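Local coordinates for haloacid dehalogenase domain protein hydrolase (Planctomyces limnophilus, PDB 4OVY) that probably acts as a metal-dependent phosphatase-like hydrolase of the haloacid dehalogenase superfamily and holds a calcium ion in its presumed active site, at residues T40-G45 / I159-G164; C49-Y54 / S272-L277; V55-A60 / K97-L102; H258-V263 / V291-R296. One frame throughout, in Å; residues are numbered along the deposited sequence. Where two conformers were deposited one is given.

Contact 1. Residues T40-G45 / I159-G164; sequences TFDNDG and IVSGAG. With CA (calcium ion), chain J; EDO (1,2-ethanediol), chain H.
D42 and S161 lie side by side just beyond a parallel strand bridge, and D42 divides its carboxylate between a metal and a water network. OD2 of D42 binds the calcium ion at 2.3 Å and the backbone O of D44 binds it at 2.5 Å; two waters and N234 complete the ligands. OD1 of D42 lies 3.6 Å from CA of S161 and takes hydrogen bonds from two waters. One of these accepts from the backbone N of G162; the other, 2.6 Å from D42 OD1, also meets S161 OG and accepts from the backbone N of D44. K216 adds a salt bridge to OD1 of D42. With CG anti to the backbone N (chi1 -163°), the carboxylate of D42 swings back to set OD1 beside S161. OG of S161 accepts from the backbone N of A163 in an ST turn. Behind this shell F41 and I159 form the bridge, and N of V160 donates to O of F41 (2.8 Å, 169°). CG2 of T40 packs on CG2 of V160 at 3.5 Å. D42 and D44 are consistent with the two aspartates of the DxDx(T/V) motif of this superfamily. Ethanediol, probably from the crystallisation liquor, donates through O1 to OD2 of D44. Calcium shared by D42 and D44, with K216 on D42, is consistent with a site offsetting negative charge, as phosphate handling would require.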
loop_
_atom_site.group_PDB
_atom_site.type_symbol
_atom_site.label_atom_id
_atom_site.label_comp_id
_atom_site.label_asym_id
_atom_site.label_seq_id
_atom_site.Cartn_x
_atom_site.Cartn_y
_atom_site.Cartn_z
ATOM N N THR A 40 1.475 12.334 5.818
ATOM C CA THR A 40 2.684 11.654 5.364
ATOM C C THR A 40 3.943 12.341 5.886
ATOM O O THR A 40 4.059 13.571 5.857
ATOM C CB THR A 40 2.752 11.560 3.826
ATOM O OG1 THR A 40 2.608 12.864 3.247
ATOM C CG2 THR A 40 1.682 10.640 3.299
ATOM N N PHE A 41 4.877 11.524 6.358
ATOM C CA PHE A 41 6.162 11.976 6.876
ATOM C C PHE A 41 7.293 11.316 6.102
ATOM O O PHE A 41 7.282 10.106 5.890
ATOM C CB PHE A 41 6.329 11.549 8.339
ATOM C CG PHE A 41 5.364 12.203 9.286
ATOM C CD1 PHE A 41 4.089 11.688 9.469
ATOM C CD2 PHE A 41 5.740 13.320 10.016
ATOM C CE1 PHE A 41 3.200 12.292 10.344
ATOM C CE2 PHE A 41 4.852 13.929 10.891
ATOM C CZ PHE A 41 3.586 13.409 11.057
ATOM N N ASP A 42 8.298 12.094 5.723
ATOM C CA ASP A 42 9.592 11.504 5.411
ATOM C C ASP A 42 10.166 10.916 6.709
ATOM O O ASP A 42 9.718 11.271 7.811
ATOM C CB ASP A 42 10.532 12.557 4.833
ATOM C CG ASP A 42 11.728 11.958 4.114
ATOM O OD1 ASP A 42 11.822 10.730 3.925
ATOM O OD2 ASP A 42 12.593 12.745 3.720
ATOM N N ASN A 43 11.144 10.022 6.582
ATOM C CA ASN A 43 11.815 9.443 7.747
ATOM C C ASN A 43 13.168 10.112 8.018
ATOM O O ASN A 43 13.302 10.896 8.957
ATOM C CB ASN A 43 11.981 7.924 7.573
ATOM C CG ASN A 43 12.526 7.245 8.826
ATOM O OD1 ASN A 43 12.230 7.652 9.953
ATOM N ND2 ASN A 43 13.325 6.204 8.631
ATOM N N ASP A 44 14.161 9.819 7.180
ATOM C CA ASP A 44 15.512 10.377 7.344
ATOM C C ASP A 44 15.451 11.904 7.421
ATOM O O ASP A 44 14.957 12.538 6.509
ATOM C CB ASP A 44 16.407 9.988 6.164
ATOM C CG ASP A 44 16.633 8.489 6.046
ATOM O OD1 ASP A 44 16.603 7.764 7.065
ATOM O OD2 ASP A 44 16.862 8.036 4.910
ATOM N N GLY A 45 15.940 12.483 8.514
ATOM C CA GLY A 45 16.013 13.932 8.664
ATOM C C GLY A 45 14.712 14.600 9.073
ATOM O O GLY A 45 14.686 15.807 9.315
ATOM N N ILE A 159 4.616 6.789 6.705
ATOM C CA ILE A 159 5.954 7.170 6.261
ATOM C C ILE A 159 6.019 7.080 4.736
ATOM O O ILE A 159 5.523 6.119 4.142
ATOM C CB ILE A 159 7.037 6.272 6.887
ATOM C CG1 ILE A 159 7.213 6.629 8.363
ATOM C CG2 ILE A 159 8.370 6.426 6.165
ATOM C CD1 ILE A 159 8.036 5.614 9.125
ATOM N N VAL A 160 6.633 8.090 4.125
ATOM C CA VAL A 160 6.880 8.134 2.690
ATOM C C VAL A 160 8.347 8.542 2.510
ATOM O O VAL A 160 8.685 9.720 2.534
ATOM C CB VAL A 160 5.923 9.099 1.965
ATOM C CG1 VAL A 160 6.137 9.050 0.456
ATOM C CG2 VAL A 160 4.471 8.751 2.282
ATOM N N SER A 161 9.211 7.541 2.341
ATOM C CA SER A 161 10.665 7.730 2.393
ATOM C C SER A 161 11.342 7.187 1.141
ATOM O O SER A 161 10.840 6.273 0.499
ATOM C CB SER A 161 11.227 7.032 3.633
ATOM O OG SER A 161 12.643 6.930 3.601
ATOM N N GLY A 162 12.490 7.763 0.800
ATOM C CA GLY A 162 13.327 7.231 -0.273
ATOM C C GLY A 162 14.090 5.987 0.139
ATOM O O GLY A 162 14.572 5.241 -0.713
ATOM N N ALA A 163 14.210 5.764 1.449
ATOM C CA ALA A 163 14.902 4.597 1.968
ATOM C C ALA A 163 14.099 3.335 1.675
ATOM O O ALA A 163 12.923 3.394 1.294
ATOM C CB ALA A 163 15.150 4.736 3.469
ATOM N N GLY A 164 14.752 2.198 1.857
ATOM C CA GLY A 164 14.132 0.907 1.630
ATOM C C GLY A 164 12.996 0.643 2.597
ATOM O O GLY A 164 13.159 0.743 3.817
HETATM CA CA CA J . 14.723 13.472 4.243
HETATM C C1 EDO H . 17.177 8.186 1.839
HETATM O O1 EDO H . 16.332 9.052 2.614
HETATM C C2 EDO H . 17.448 8.801 0.471
HETATM O O2 EDO H . 16.246 9.380 -0.054
HETATM O O HOH W 1 13.421 10.406 1.353
HETATM O O HOH W 2 13.791 9.097 4.227
HETATM O O HOH W 3 13.717 13.716 1.623
HETATM O O HOH W 4 16.695 13.294 3.581
#

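Contact 2. Residues C49-Y54 / S272-L277; sequences CEQPMY and SPFGRL
The backbones of 49-54 and 272-277 approach as two irregular loops, with 6.3 Å between CA of M53 and CA of F274 and a cis peptide before P52. In the haloacid dehalogenase fold the first of them links the metal-binding loop to helix 55-67, and the second leads toward helix 279-287. F274 carries most of the contact from 272-277. The edge of its ring points at the face of the Y54 ring in a T-shaped stack, centroids 5.0 Å apart and planes at 85°. M53, a selenomethionine, covers one face of F274: its CA sits 3.8 Å from the ring centroid, almost on the ring normal, a CH-pi contact. CG of Y54 stands anti to the carbonyl carbon (chi1 -56°), which carries the phenol along F274 until its OH accepts from the backbone N of G275 at 3.1 Å and 164°. A valine in place of Y54 would probably leave that N-H without its mate and open a gap beside the F274 edge. The carboxylate of E50, a calcium-binding residue though not bound to the ion in this chain, lies against G275, while Y268 hydrogen-bonds OE2 of E50. G275 has a positive phi, and a side chain there would collide with that carboxylate. OG of S272 donates to the backbone O of F274 at 2.6 Å.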
loop_
_atom_site.group_PDB
_atom_site.type_symbol
_atom_site.label_atom_id
_atom_site.label_comp_id
_atom_site.label_asym_id
_atom_site.label_seq_id
_atom_site.Cartn_x
_atom_site.Cartn_y
_atom_site.Cartn_z
ATOM N N CYS A 49 17.602 11.061 12.886
ATOM C CA CYS A 49 18.849 11.648 12.429
ATOM C C CYS A 49 19.392 10.991 11.150
ATOM O O CYS A 49 19.338 9.773 11.010
ATOM C CB CYS A 49 19.863 11.522 13.557
ATOM S SG CYS A 49 21.406 12.374 13.256
ATOM N N GLU A 50 19.930 11.808 10.240
ATOM C CA GLU A 50 20.495 11.335 8.959
ATOM C C GLU A 50 21.944 11.803 8.743
ATOM O O GLU A 50 22.444 11.779 7.619
ATOM C CB GLU A 50 19.629 11.802 7.783
ATOM C CG GLU A 50 19.599 13.311 7.626
ATOM C CD GLU A 50 18.702 13.802 6.516
ATOM O OE1 GLU A 50 18.272 12.993 5.665
ATOM O OE2 GLU A 50 18.430 15.020 6.506
ATOM N N GLN A 51 22.599 12.248 9.813
ATOM C CA GLN A 51 24.012 12.600 9.790
ATOM C C GLN A 51 24.743 11.637 10.724
ATOM O O GLN A 51 24.187 11.243 11.748
ATOM C CB GLN A 51 24.216 14.044 10.256
ATOM C CG GLN A 51 23.540 15.101 9.394
ATOM C CD GLN A 51 24.106 15.204 7.983
ATOM O OE1 GLN A 51 25.217 14.765 7.707
ATOM N NE2 GLN A 51 23.335 15.803 7.081
ATOM N N PRO A 52 25.987 11.246 10.381
ATOM C CA PRO A 52 26.805 11.669 9.234
ATOM C C PRO A 52 26.391 11.063 7.900
ATOM O O PRO A 52 26.955 11.435 6.865
ATOM C CB PRO A 52 28.211 11.187 9.616
ATOM C CG PRO A 52 27.965 9.994 10.471
ATOM C CD PRO A 52 26.700 10.277 11.230
HETATM N N MSE A 53 25.435 10.135 7.917
HETATM C CA MSE A 53 24.867 9.574 6.679
HETATM C C MSE A 53 23.521 8.958 6.946
HETATM O O MSE A 53 23.155 8.708 8.099
HETATM C CB MSE A 53 25.793 8.506 6.072
HETATM C CG MSE A 53 25.988 7.310 6.996
HETATM SE SE MSE A 53 27.292 6.040 6.251
HETATM C CE MSE A 53 28.877 6.972 6.955
ATOM N N TYR A 54 22.773 8.681 5.882
ATOM C CA TYR A 54 21.508 7.963 6.011
ATOM C C TYR A 54 21.799 6.676 6.766
ATOM O O TYR A 54 22.813 6.012 6.498
ATOM C CB TYR A 54 20.892 7.657 4.636
ATOM C CG TYR A 54 20.668 8.875 3.752
ATOM C CD1 TYR A 54 20.029 10.012 4.246
ATOM C CD2 TYR A 54 21.075 8.885 2.415
ATOM C CE1 TYR A 54 19.815 11.121 3.446
ATOM C CE2 TYR A 54 20.856 9.992 1.607
ATOM C CZ TYR A 54 20.227 11.112 2.129
ATOM O OH TYR A 54 20.008 12.232 1.346
ATOM N N SER A 272 24.597 20.319 2.209
ATOM C CA SER A 272 24.717 18.996 2.792
ATOM C C SER A 272 24.593 17.920 1.726
ATOM O O SER A 272 23.678 17.960 0.918
ATOM C CB SER A 272 23.634 18.774 3.843
ATOM O OG SER A 272 23.853 17.552 4.519
ATOM N N PRO A 273 25.514 16.949 1.720
ATOM C CA PRO A 273 25.317 15.814 0.824
ATOM C C PRO A 273 24.125 14.937 1.235
ATOM O O PRO A 273 23.526 14.292 0.385
ATOM C CB PRO A 273 26.632 15.039 0.929
ATOM C CG PRO A 273 27.295 15.502 2.172
ATOM C CD PRO A 273 26.790 16.887 2.453
ATOM N N PHE A 274 23.787 14.922 2.523
ATOM C CA PHE A 274 22.661 14.139 3.023
ATOM C C PHE A 274 21.556 15.075 3.498
ATOM O O PHE A 274 21.801 15.957 4.314
ATOM C CB PHE A 274 23.128 13.227 4.159
ATOM C CG PHE A 274 24.200 12.256 3.740
ATOM C CD1 PHE A 274 23.875 11.133 2.991
ATOM C CD2 PHE A 274 25.531 12.469 4.078
ATOM C CE1 PHE A 274 24.851 10.237 2.585
ATOM C CE2 PHE A 274 26.514 11.571 3.680
ATOM C CZ PHE A 274 26.174 10.459 2.927
ATOM N N GLY A 275 20.346 14.890 2.976
ATOM C CA GLY A 275 19.212 15.732 3.357
ATOM C C GLY A 275 19.351 17.183 2.928
ATOM O O GLY A 275 18.950 18.096 3.658
ATOM N N ARG A 276 19.910 17.399 1.738
ATOM C CA ARG A 276 20.084 18.745 1.208
ATOM C C ARG A 276 18.745 19.472 1.137
ATOM O O ARG A 276 17.776 18.957 0.586
ATOM C CB ARG A 276 20.731 18.729 -0.184
ATOM C CG ARG A 276 21.192 20.108 -0.649
ATOM C CD ARG A 276 21.724 20.085 -2.073
ATOM N NE ARG A 276 22.765 19.075 -2.262
ATOM C CZ ARG A 276 24.068 19.241 -2.013
ATOM N NH1 ARG A 276 24.544 20.391 -1.550
ATOM N NH2 ARG A 276 24.909 18.237 -2.231
ATOM N N LEU A 277 18.719 20.666 1.712
ATOM C CA LEU A 277 17.532 21.512 1.764
ATOM C C LEU A 277 17.926 22.871 1.206
ATOM O O LEU A 277 18.764 23.559 1.780
ATOM C CB LEU A 277 17.046 21.647 3.211
ATOM C CG LEU A 277 15.879 22.620 3.442
ATOM C CD1 LEU A 277 14.651 22.207 2.639
ATOM C CD2 LEU A 277 15.553 22.748 4.923
#

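Contact 3. Residues V55-A60 / K97-L102; sequences VQLAFA and KGLTEL
With CG anti to the backbone N in both L99 (chi1 174°) and Q56 (chi1 -172°), the two side chains project from their helices into the space between them and pass at a slant. CD1 of L99 reaches CG of Q56 at 3.9 Å and the backbone N of L57 at 3.8 Å, while CD2 lies alongside CB of Q56. One leucine thus covers both the glutamine stem and the helix backbone. A turn later, CD2 of L102 meets CB of A60 at 3.7 Å, the small alanine letting the leucine close in. The pairing joins helix 55-67 and helix 95-106 in the helical region inserted after the metal-binding loop, an arrangement resembling the cap of many haloacid dehalogenase relatives. The axes of the two segments run 33° from parallel and come within 10.3 Å. An alanine at L99 is likely to open a gap beside the Q56 stem and the backbone of L57. NE2 of Q56 donates to a water (2.8 Å), which donates to OG1 of T100 (2.8 Å); NE2 is also hydrogen-bonded to OG1 of T103. OE1 of Q56 accepts from the backbone N of G164, fixing which way round the amide sits.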
loop_
_atom_site.group_PDB
_atom_site.type_symbol
_atom_site.label_atom_id
_atom_site.label_comp_id
_atom_site.label_asym_id
_atom_site.label_seq_id
_atom_site.Cartn_x
_atom_site.Cartn_y
_atom_site.Cartn_z
ATOM N N VAL A 55 20.938 6.322 7.718
ATOM C CA VAL A 55 21.191 5.143 8.539
ATOM C C VAL A 55 21.276 3.876 7.682
ATOM O O VAL A 55 22.089 2.998 7.961
ATOM C CB VAL A 55 20.131 4.967 9.650
ATOM C CG1 VAL A 55 20.349 3.661 10.403
ATOM C CG2 VAL A 55 20.188 6.143 10.622
ATOM N N GLN A 56 20.448 3.779 6.643
ATOM C CA GLN A 56 20.524 2.628 5.750
ATOM C C GLN A 56 21.863 2.561 5.009
ATOM O O GLN A 56 22.317 1.471 4.680
ATOM C CB GLN A 56 19.362 2.579 4.763
ATOM C CG GLN A 56 19.316 1.285 3.961
ATOM C CD GLN A 56 18.145 1.215 3.012
ATOM O OE1 GLN A 56 17.158 1.921 3.176
ATOM N NE2 GLN A 56 18.246 0.349 2.017
ATOM N N LEU A 57 22.488 3.706 4.749
ATOM C CA LEU A 57 23.826 3.700 4.140
ATOM C C LEU A 57 24.856 3.124 5.118
ATOM O O LEU A 57 25.722 2.332 4.714
ATOM C CB LEU A 57 24.220 5.093 3.636
ATOM C CG LEU A 57 25.524 5.181 2.832
ATOM C CD1 LEU A 57 25.541 4.199 1.667
ATOM C CD2 LEU A 57 25.742 6.607 2.346
ATOM N N ALA A 58 24.746 3.488 6.401
ATOM C CA ALA A 58 25.585 2.884 7.445
ATOM C C ALA A 58 25.414 1.357 7.462
ATOM O O ALA A 58 26.391 0.617 7.544
ATOM C CB ALA A 58 25.265 3.475 8.817
ATOM N N PHE A 59 24.165 0.899 7.391
ATOM C CA PHE A 59 23.849 -0.534 7.318
ATOM C C PHE A 59 24.509 -1.172 6.095
ATOM O O PHE A 59 25.198 -2.187 6.216
ATOM C CB PHE A 59 22.321 -0.716 7.300
ATOM C CG PHE A 59 21.850 -2.078 6.873
ATOM C CD1 PHE A 59 21.837 -3.141 7.769
ATOM C CD2 PHE A 59 21.351 -2.284 5.592
ATOM C CE1 PHE A 59 21.370 -4.389 7.390
ATOM C CE2 PHE A 59 20.890 -3.530 5.203
ATOM C CZ PHE A 59 20.900 -4.588 6.098
ATOM N N ALA A 60 24.321 -0.556 4.931
ATOM C CA ALA A 60 24.890 -1.074 3.680
ATOM C C ALA A 60 26.417 -1.172 3.758
ATOM O O ALA A 60 27.007 -2.145 3.282
ATOM C CB ALA A 60 24.465 -0.207 2.504
ATOM N N LYS A 97 18.148 6.051 -5.280
ATOM C CA LYS A 97 18.290 4.980 -6.268
ATOM C C LYS A 97 19.535 4.145 -5.978
ATOM O O LYS A 97 19.449 2.929 -5.893
ATOM C CB LYS A 97 18.342 5.550 -7.682
ATOM C CG LYS A 97 18.257 4.500 -8.776
ATOM C CD LYS A 97 18.094 5.167 -10.135
ATOM C CE LYS A 97 17.589 4.208 -11.196
ATOM N NZ LYS A 97 18.703 3.411 -11.757
ATOM N N GLY A 98 20.678 4.810 -5.809
ATOM C CA GLY A 98 21.950 4.124 -5.549
ATOM C C GLY A 98 21.941 3.311 -4.261
ATOM O O GLY A 98 22.483 2.208 -4.198
ATOM N N LEU A 99 21.330 3.864 -3.225
ATOM C CA LEU A 99 21.201 3.166 -1.949
ATOM C C LEU A 99 20.384 1.868 -2.063
ATOM O O LEU A 99 20.778 0.824 -1.533
ATOM C CB LEU A 99 20.573 4.112 -0.918
ATOM C CG LEU A 99 20.223 3.536 0.453
ATOM C CD1 LEU A 99 21.474 3.032 1.153
ATOM C CD2 LEU A 99 19.515 4.600 1.288
ATOM N N THR A 100 19.252 1.923 -2.759
ATOM C CA THR A 100 18.450 0.726 -2.947
ATOM C C THR A 100 19.146 -0.253 -3.911
ATOM O O THR A 100 19.104 -1.455 -3.681
ATOM C CB THR A 100 16.991 1.057 -3.340
ATOM O OG1 THR A 100 16.306 1.549 -2.182
ATOM C CG2 THR A 100 16.235 -0.170 -3.830
ATOM N N GLU A 101 19.821 0.249 -4.947
ATOM C CA GLU A 101 20.608 -0.631 -5.822
ATOM C C GLU A 101 21.729 -1.360 -5.070
ATOM O O GLU A 101 21.986 -2.537 -5.324
ATOM C CB GLU A 101 21.190 0.139 -7.010
ATOM C CG GLU A 101 20.136 0.538 -8.027
ATOM C CD GLU A 101 20.671 1.412 -9.147
ATOM O OE1 GLU A 101 21.602 2.210 -8.919
ATOM O OE2 GLU A 101 20.136 1.309 -10.261
ATOM N N LEU A 102 22.395 -0.658 -4.155
ATOM C CA LEU A 102 23.463 -1.254 -3.363
ATOM C C LEU A 102 22.895 -2.347 -2.453
ATOM O O LEU A 102 23.471 -3.433 -2.335
ATOM C CB LEU A 102 24.183 -0.179 -2.546
ATOM C CG LEU A 102 25.290 -0.615 -1.591
ATOM C CD1 LEU A 102 26.376 -1.370 -2.337
ATOM C CD2 LEU A 102 25.877 0.591 -0.870
HETATM O O HOH W 5 16.604 -0.419 -0.157
#

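Contact 4. Residues H258-V263 / V291-R296; sequences HHTDAV and VIDMQR. With EDO (1,2-ethanediol), chain G.
At one edge of the central sheet of the haloacid dehalogenase fold, strand 253-260 lies parallel to strand 290-293, and H258 and D293 form the bridge between them. The pairing is held by N of H258 donating to O of I292, in the carbonyl plane (2.9 Å), and by N of M294 donating to O of H258 (3.3 Å), nearly in line with the C=O bond. Axes of the two short strands diverge by 23°. CB of H258 packs on CG1 of V291, while NE2 of H258 is hydrogen-bonded to D269. Where the second strand turns into helix 294-297, D293 is the N-cap. OD1 of D293 takes two donors from opposite faces of its carboxylate plane: the OG1 hydroxyl of T260 (2.6 Å) and, as the capping bond, the backbone N of R296 (3.3 Å). T260 turns its hydroxyl to the acid by placing OG1 between its backbone N and carbonyl carbon (chi1 51°), which joins T260 to the N-cap residue. The selenium of M294, a selenomethionine, lies over one face of the H259 imidazole, 3.6 Å from the ring centroid and offset toward ND1. Y268 stacks on the same imidazole, whose NE2 and ND1 are hydrogen-bonded to O of G45 and OE2 of E265. The side chains of D261 and Q295 cross at about a right angle, with CB of D261 3.7 Å from CA of Q295; D261 also forms a salt bridge with R264.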
loop_
_atom_site.group_PDB
_atom_site.type_symbol
_atom_site.label_atom_id
_atom_site.label_comp_id
_atom_site.label_asym_id
_atom_site.label_seq_id
_atom_site.Cartn_x
_atom_site.Cartn_y
_atom_site.Cartn_z
ATOM N N HIS A 258 13.882 22.065 9.637
ATOM C CA HIS A 258 15.119 22.762 9.328
ATOM C C HIS A 258 16.162 22.490 10.406
ATOM O O HIS A 258 15.976 22.825 11.584
ATOM C CB HIS A 258 14.851 24.269 9.192
ATOM C CG HIS A 258 15.984 25.050 8.594
ATOM N ND1 HIS A 258 16.040 26.428 8.638
ATOM C CD2 HIS A 258 17.104 24.650 7.946
ATOM C CE1 HIS A 258 17.140 26.844 8.036
ATOM N NE2 HIS A 258 17.805 25.785 7.608
ATOM N N HIS A 259 17.263 21.878 9.995
ATOM C CA HIS A 259 18.328 21.491 10.919
ATOM C C HIS A 259 19.274 22.648 11.182
ATOM O O HIS A 259 20.251 22.857 10.455
ATOM C CB HIS A 259 19.068 20.286 10.361
ATOM C CG HIS A 259 18.214 19.063 10.283
ATOM N ND1 HIS A 259 18.310 18.030 11.188
ATOM C CD2 HIS A 259 17.205 18.736 9.443
ATOM C CE1 HIS A 259 17.420 17.102 10.888
ATOM N NE2 HIS A 259 16.734 17.507 9.835
ATOM N N THR A 260 18.965 23.390 12.241
ATOM C CA THR A 260 19.663 24.617 12.598
ATOM C C THR A 260 20.478 24.488 13.888
ATOM O O THR A 260 21.133 25.453 14.300
ATOM C CB THR A 260 18.639 25.742 12.816
ATOM O OG1 THR A 260 17.627 25.289 13.729
ATOM C CG2 THR A 260 17.996 26.148 11.489
ATOM N N ASP A 261 20.450 23.310 14.515
ATOM C CA ASP A 261 20.997 23.133 15.858
ATOM C C ASP A 261 22.237 22.239 15.864
ATOM O O ASP A 261 22.129 21.022 16.011
ATOM C CB ASP A 261 19.914 22.546 16.776
ATOM C CG ASP A 261 20.252 22.685 18.248
ATOM O OD1 ASP A 261 21.454 22.814 18.589
ATOM O OD2 ASP A 261 19.306 22.660 19.064
ATOM N N ALA A 262 23.413 22.851 15.724
ATOM C CA ALA A 262 24.678 22.106 15.700
ATOM C C ALA A 262 25.084 21.592 17.080
ATOM O O ALA A 262 25.912 20.688 17.188
ATOM C CB ALA A 262 25.788 22.974 15.130
ATOM N N VAL A 263 24.506 22.168 18.130
ATOM C CA VAL A 263 24.863 21.803 19.506
ATOM C C VAL A 263 24.155 20.527 19.953
ATOM O O VAL A 263 24.793 19.610 20.465
ATOM C CB VAL A 263 24.547 22.956 20.476
ATOM C CG1 VAL A 263 24.877 22.569 21.918
ATOM C CG2 VAL A 263 25.318 24.204 20.061
ATOM N N VAL A 291 8.198 26.329 8.342
ATOM C CA VAL A 291 9.517 25.818 8.660
ATOM C C VAL A 291 9.674 25.669 10.173
ATOM O O VAL A 291 9.445 26.612 10.927
ATOM C CB VAL A 291 10.615 26.737 8.099
ATOM C CG1 VAL A 291 11.998 26.199 8.448
ATOM C CG2 VAL A 291 10.448 26.874 6.587
ATOM N N ILE A 292 10.068 24.472 10.594
ATOM C CA ILE A 292 10.402 24.185 11.980
ATOM C C ILE A 292 11.892 24.468 12.198
ATOM O O ILE A 292 12.750 23.819 11.589
ATOM C CB ILE A 292 10.107 22.711 12.311
ATOM C CG1 ILE A 292 8.629 22.385 12.084
ATOM C CG2 ILE A 292 10.518 22.374 13.737
ATOM C CD1 ILE A 292 8.366 20.915 11.832
ATOM N N ASP A 293 12.189 25.444 13.057
ATOM C CA ASP A 293 13.564 25.772 13.455
ATOM C C ASP A 293 13.929 24.898 14.656
ATOM O O ASP A 293 13.503 25.178 15.776
ATOM C CB ASP A 293 13.633 27.262 13.815
ATOM C CG ASP A 293 15.038 27.742 14.166
ATOM O OD1 ASP A 293 15.872 26.964 14.663
ATOM O OD2 ASP A 293 15.296 28.943 13.963
HETATM N N MSE A 294 14.716 23.841 14.428
HETATM C CA MSE A 294 15.014 22.870 15.492
HETATM C C MSE A 294 15.657 23.518 16.713
HETATM O O MSE A 294 15.295 23.208 17.855
HETATM C CB MSE A 294 15.892 21.725 14.955
HETATM C CG MSE A 294 15.105 20.770 14.053
HETATM SE SE MSE A 294 16.186 19.229 13.457
HETATM C CE MSE A 294 16.771 18.733 15.259
ATOM N N GLN A 295 16.605 24.420 16.484
ATOM C CA GLN A 295 17.320 25.106 17.560
ATOM C C GLN A 295 16.372 25.875 18.476
ATOM O O GLN A 295 16.507 25.822 19.693
ATOM C CB GLN A 295 18.350 26.081 16.974
ATOM C CG GLN A 295 19.197 26.820 18.009
ATOM C CD GLN A 295 20.029 27.938 17.405
ATOM O OE1 GLN A 295 19.595 28.625 16.482
ATOM N NE2 GLN A 295 21.228 28.134 17.933
ATOM N N ARG A 296 15.413 26.576 17.887
ATOM C CA ARG A 296 14.545 27.477 18.641
ATOM C C ARG A 296 13.202 26.873 19.042
ATOM O O ARG A 296 12.639 27.268 20.064
ATOM C CB ARG A 296 14.314 28.757 17.843
ATOM C CG ARG A 296 15.580 29.578 17.663
ATOM C CD ARG A 296 15.289 30.947 17.068
ATOM N NE ARG A 296 14.535 31.808 17.980
ATOM C CZ ARG A 296 15.054 32.509 18.989
ATOM N NH1 ARG A 296 14.256 33.267 19.741
ATOM N NH2 ARG A 296 16.359 32.474 19.257
HETATM C C1 EDO G . 15.768 25.691 22.857
HETATM O O1 EDO G . 14.814 26.562 22.245
HETATM C C2 EDO G . 15.171 25.040 24.101
HETATM O O2 EDO G . 13.789 25.391 24.237
HETATM O O HOH W 6 21.880 28.176 14.086
#

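How the contacts relate
Contacts 1 and 4 share the main sheet, with centres 19 Å apart: contact 1 on strands 38-41 and 156-161 close to the spatial centre of the chain, contact 4 on strands 253-260 and 290-293. The centre of contact 2 is 13 Å from those of contacts 1 and 3 and 14 Å from that of contact 4; it touches all three, with E50 against G45, F274 against L57 and L277 against H258. Contact 3 is nested inside the loops closed by contacts 1 and 2, whereas contact 4 comes after contact 1 in series and crosses contact 2. Hydrogen bonds probably run from G164 to Q56 and from G45 to H259. The calcium loop is thus bordered by elements from distant sequence.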